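Local structure of putative oxidoreductase molybdopterin-binding subunit (Sulfolobus tokodaii, 4ZOH) at residues I129-H132 against E133-G137; I641-A644 against V645-P648. The protein probably serves as the catalytic subunit of a molybdenum oxidoreductase of the xanthine dehydrogenase and aldehyde oxidase family, holding the pterin cytosine dinucleotide. All coordinates share one frame; numbering follows the deposited sequence.

Contact 1: residues I129-H132 against E133-G137; sequences IYYH and ERWKG
Y131 and W135 reach each other along one strand because their first torsions differ: Y131 carries CG opposite its own nitrogen (chi1 168°), whereas W135 turns CG opposite its carbonyl carbon (chi1 -75°). The tyrosine therefore leans forward along the chain and brings its hydroxyl to the edge of the indole. W135 NE1 donates to Y131 OH over 2.9 Å, a moderately bent bond with an N-H...O angle of 148°. The hydroxyl sits slightly out of the indole plane, and the two side chains cross at about a right angle. E133 lies between them in sequence and lends its aliphatic part: CB approaches Y131 OH to 3.3 Å, and CG rests 3.6 Å from Y131 CE1. Its chain then bends, so that the carboxylate plane stands steeply against the phenol ring.

The segment belongs to strand 129-138, at the margin of a five-stranded sheet within this chain. Y130 and Y131 both face A320 in a classic beta bulge, and Y131 packs on K299 and W135 on V302 of helix 288-304. Beyond the two segments, H132 NE2 bonds to D317, and R134 forms a salt bridge with D315.

A phenylalanine at Y131 would keep the ring but would probably leave W135 NE1 without its acceptor and the indole freer to turn. The bond probably joins two neutral groups, an indole N-H donor and a phenol oxygen acceptor, and it anchors the hydroxyl end of the tyrosine against the indole N-H.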
loop_
_atom_site.group_PDB
_atom_site.type_symbol
_atom_site.label_atom_id
_atom_site.label_comp_id
_atom_site.label_asym_id
_atom_site.label_seq_id
_atom_site.Cartn_x
_atom_site.Cartn_y
_atom_site.Cartn_z
ATOM N N ILE A 129 -41.722 15.571 11.691
ATOM C CA ILE A 129 -41.272 16.885 11.280
ATOM C C ILE A 129 -39.978 17.230 11.984
ATOM O O ILE A 129 -39.956 17.557 13.181
ATOM C CB ILE A 129 -42.287 17.984 11.633
ATOM C CG1 ILE A 129 -43.686 17.733 10.996
ATOM C CG2 ILE A 129 -41.680 19.377 11.420
ATOM C CD1 ILE A 129 -44.735 18.767 11.480
ATOM N N TYR A 130 -38.908 17.254 11.203
ATOM C CA TYR A 130 -37.571 17.584 11.687
ATOM C C TYR A 130 -37.332 19.074 11.818
ATOM O O TYR A 130 -36.512 19.522 12.641
ATOM C CB TYR A 130 -36.573 16.921 10.720
ATOM C CG TYR A 130 -35.116 17.164 11.030
ATOM C CD1 TYR A 130 -34.349 16.149 11.657
ATOM C CD2 TYR A 130 -34.512 18.396 10.731
ATOM C CE1 TYR A 130 -33.023 16.383 11.965
ATOM C CE2 TYR A 130 -33.198 18.657 11.067
ATOM C CZ TYR A 130 -32.450 17.630 11.651
ATOM O OH TYR A 130 -31.105 17.848 11.936
ATOM N N TYR A 131 -37.999 19.882 11.005
ATOM C CA TYR A 131 -37.734 21.346 10.983
ATOM C C TYR A 131 -39.009 21.983 10.472
ATOM O O TYR A 131 -39.665 21.436 9.569
ATOM C CB TYR A 131 -36.592 21.701 10.034
ATOM C CG TYR A 131 -36.444 23.199 9.747
ATOM C CD1 TYR A 131 -35.755 24.037 10.617
ATOM C CD2 TYR A 131 -37.033 23.769 8.612
ATOM C CE1 TYR A 131 -35.597 25.385 10.326
ATOM C CE2 TYR A 131 -36.889 25.123 8.306
ATOM C CZ TYR A 131 -36.184 25.917 9.156
ATOM O OH TYR A 131 -36.051 27.229 8.857
ATOM N N HIS A 132 -39.385 23.121 11.062
ATOM C CA HIS A 132 -40.609 23.801 10.664
ATOM C C HIS A 132 -40.555 25.211 11.139
ATOM O O HIS A 132 -40.723 25.448 12.304
ATOM C CB HIS A 132 -41.893 23.145 11.153
ATOM C CG HIS A 132 -43.132 23.892 10.733
ATOM N ND1 HIS A 132 -44.352 23.735 11.357
ATOM C CD2 HIS A 132 -43.332 24.817 9.757
ATOM C CE1 HIS A 132 -45.254 24.502 10.767
ATOM N NE2 HIS A 132 -44.659 25.176 9.803
ATOM N N GLU A 133 -40.302 26.121 10.207
ATOM C CA GLU A 133 -40.203 27.544 10.458
ATOM C C GLU A 133 -40.931 28.257 9.307
ATOM O O GLU A 133 -40.863 27.822 8.148
ATOM C CB GLU A 133 -38.742 28.061 10.502
ATOM C CG GLU A 133 -37.801 27.803 11.726
ATOM C CD GLU A 133 -38.465 27.599 13.126
ATOM O OE1 GLU A 133 -39.330 28.379 13.576
ATOM O OE2 GLU A 133 -38.084 26.631 13.813
ATOM N N ARG A 134 -41.587 29.370 9.639
ATOM C CA ARG A 134 -42.317 30.214 8.708
ATOM C C ARG A 134 -41.344 31.281 8.311
ATOM O O ARG A 134 -40.784 31.950 9.161
ATOM C CB ARG A 134 -43.570 30.778 9.432
ATOM C CG ARG A 134 -44.530 31.594 8.596
ATOM C CD ARG A 134 -45.981 31.420 9.042
ATOM N NE ARG A 134 -46.819 31.425 7.849
ATOM C CZ ARG A 134 -47.702 30.489 7.512
ATOM N NH1 ARG A 134 -47.964 29.464 8.304
ATOM N NH2 ARG A 134 -48.364 30.600 6.372
ATOM N N TRP A 135 -41.068 31.427 7.018
ATOM C CA TRP A 135 -40.114 32.439 6.563
ATOM C C TRP A 135 -40.883 33.648 6.029
ATOM O O TRP A 135 -41.663 33.499 5.090
ATOM C CB TRP A 135 -39.214 31.870 5.441
ATOM C CG TRP A 135 -38.131 30.903 5.951
ATOM C CD1 TRP A 135 -38.336 29.683 6.587
ATOM C CD2 TRP A 135 -36.710 31.078 5.860
ATOM N NE1 TRP A 135 -37.123 29.129 6.922
ATOM C CE2 TRP A 135 -36.111 29.951 6.481
ATOM C CE3 TRP A 135 -35.877 32.076 5.314
ATOM C CZ2 TRP A 135 -34.715 29.805 6.580
ATOM C CZ3 TRP A 135 -34.511 31.946 5.407
ATOM C CH2 TRP A 135 -33.926 30.815 6.043
ATOM N N LYS A 136 -40.539 34.833 6.542
ATOM C CA LYS A 136 -41.244 36.060 6.282
ATOM C C LYS A 136 -40.243 37.123 5.983
ATOM O O LYS A 136 -39.208 37.249 6.639
ATOM C CB LYS A 136 -42.107 36.502 7.514
ATOM C CG LYS A 136 -43.349 35.651 7.790
ATOM C CD LYS A 136 -44.093 36.007 9.088
ATOM C CE LYS A 136 -45.352 35.143 9.223
ATOM N NZ LYS A 136 -46.317 35.525 10.319
ATOM N N GLY A 137 -40.579 37.943 5.006
ATOM C CA GLY A 137 -39.762 39.113 4.761
ATOM C C GLY A 137 -40.523 40.156 3.984
ATOM O O GLY A 137 -41.569 39.846 3.330
#

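Contact 2: residues I641-A644 against V645-P648; sequences IPTA and VEIP
A type I turn with an ST turn at its start shapes the buried loop at T643-E646, one short 3-10 turn in the connection between helix 600-619 and strand 651-655. E646 N closes the turn on T643 O at 3.0 Å. The ST turn is the bond from V645 N to T643 OG1, 3.2 Å long. E646 folds back to complete the arrangement, as the glutamate of a capping box does: its OE1 takes the backbone N-H of T643 at 2.9 Å, although the N-H of E646 itself goes to T643 O rather than to the threonine hydroxyl.

T643 OG1 also donates to E646 OE1, and at 2.6 Å this is the shortest of the four bonds. Two donors thus grip one carboxylate oxygen: T643 N lies nearly in line with its C-O bond, and the hydroxyl approaches on the syn side, somewhat out of the carboxylate plane. A bend at chi2 of E646 (79°) brings OE1 back over the start of the turn. On the threonine, chi1 of 79° sets OG1 between the backbone nitrogen and carbonyl carbon, where it can give to the glutamate while accepting from V645.

Chains of two other proteins border this loop. E646 OE2 is hydrogen-bonded to the backbone of one of them, while P642 O bonds to an aromatic side chain of the other. P642 and I647 both lean on V612 of helix 600-619. Flanking the turn, P642 CB meets E646 CB at 3.9 Å, and I647 CG1 comes to 3.4 Å from A644 O.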
loop_
_atom_site.group_PDB
_atom_site.type_symbol
_atom_site.label_atom_id
_atom_site.label_comp_id
_atom_site.label_asym_id
_atom_site.label_seq_id
_atom_site.Cartn_x
_atom_site.Cartn_y
_atom_site.Cartn_z
ATOM N N ILE A 641 -28.807 8.282 -16.404
ATOM C CA ILE A 641 -27.934 9.455 -16.527
ATOM C C ILE A 641 -27.581 9.603 -18.055
ATOM O O ILE A 641 -27.558 8.592 -18.766
ATOM C CB ILE A 641 -26.694 9.388 -15.602
ATOM C CG1 ILE A 641 -25.633 8.358 -16.048
ATOM C CG2 ILE A 641 -27.182 9.093 -14.183
ATOM C CD1 ILE A 641 -24.255 8.638 -15.375
ATOM N N PRO A 642 -27.330 10.835 -18.539
ATOM C CA PRO A 642 -27.180 10.933 -20.014
ATOM C C PRO A 642 -25.860 10.332 -20.579
ATOM O O PRO A 642 -24.797 10.422 -19.941
ATOM C CB PRO A 642 -27.194 12.429 -20.294
ATOM C CG PRO A 642 -26.911 13.088 -19.039
ATOM C CD PRO A 642 -27.380 12.174 -17.912
ATOM N N THR A 643 -25.964 9.682 -21.733
ATOM C CA THR A 643 -24.797 9.444 -22.594
ATOM C C THR A 643 -24.422 10.699 -23.397
ATOM O O THR A 643 -25.133 11.727 -23.342
ATOM C CB THR A 643 -25.056 8.274 -23.536
ATOM O OG1 THR A 643 -25.865 8.727 -24.645
ATOM C CG2 THR A 643 -25.783 7.113 -22.840
ATOM N N ALA A 644 -23.348 10.609 -24.209
ATOM C CA ALA A 644 -22.924 11.680 -25.083
ATOM C C ALA A 644 -24.011 12.053 -26.146
ATOM O O ALA A 644 -24.129 13.183 -26.591
ATOM C CB ALA A 644 -21.615 11.256 -25.742
ATOM N N VAL A 645 -24.885 11.113 -26.462
ATOM C CA VAL A 645 -25.944 11.397 -27.370
ATOM C C VAL A 645 -26.953 12.405 -26.741
ATOM O O VAL A 645 -27.490 13.257 -27.433
ATOM C CB VAL A 645 -26.589 10.075 -27.821
ATOM C CG1 VAL A 645 -27.807 10.357 -28.737
ATOM C CG2 VAL A 645 -25.554 9.244 -28.601
ATOM N N GLU A 646 -27.177 12.377 -25.428
ATOM C CA GLU A 646 -28.229 13.235 -24.897
ATOM C C GLU A 646 -27.788 14.664 -24.522
ATOM O O GLU A 646 -28.440 15.294 -23.759
ATOM C CB GLU A 646 -28.963 12.534 -23.747
ATOM C CG GLU A 646 -29.814 11.366 -24.213
ATOM C CD GLU A 646 -28.985 10.113 -24.489
ATOM O OE1 GLU A 646 -28.032 9.824 -23.698
ATOM O OE2 GLU A 646 -29.265 9.425 -25.496
ATOM N N ILE A 647 -26.686 15.176 -25.025
ATOM C CA ILE A 647 -26.260 16.465 -24.587
ATOM C C ILE A 647 -26.647 17.492 -25.636
ATOM O O ILE A 647 -26.841 17.136 -26.796
ATOM C CB ILE A 647 -24.728 16.513 -24.227
ATOM C CG1 ILE A 647 -23.869 16.439 -25.502
ATOM C CG2 ILE A 647 -24.434 15.487 -23.114
ATOM C CD1 ILE A 647 -22.333 16.606 -25.389
ATOM N N PRO A 648 -26.718 18.785 -25.251
ATOM C CA PRO A 648 -26.900 19.787 -26.263
ATOM C C PRO A 648 -25.790 19.670 -27.328
ATOM O O PRO A 648 -24.620 19.464 -27.019
ATOM C CB PRO A 648 -26.778 21.112 -25.487
ATOM C CG PRO A 648 -26.937 20.741 -24.029
ATOM C CD PRO A 648 -26.308 19.379 -23.961
#

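Contact 1 and contact 2 lie in separate parts of the chain, each in a different molybdopterin cofactor-binding domain; their centres are 38 Å apart and their nearest atoms about 28 Å. Both are local, but they differ in setting. Residues 129-137 form a surface strand that no other protein chain of the assembly touches, whereas residues 641-648 are mostly buried, bordered by chains of two other proteins. Contact 2 is also the one nearer the redox cofactors: the side chain of A644 is about 11 Å from a bound iron-sulfur cluster, and that of P642 about 14 Å from the pterin cytosine dinucleotide, so it lies in the region of the cofactors, with these side chains too far away to touch either.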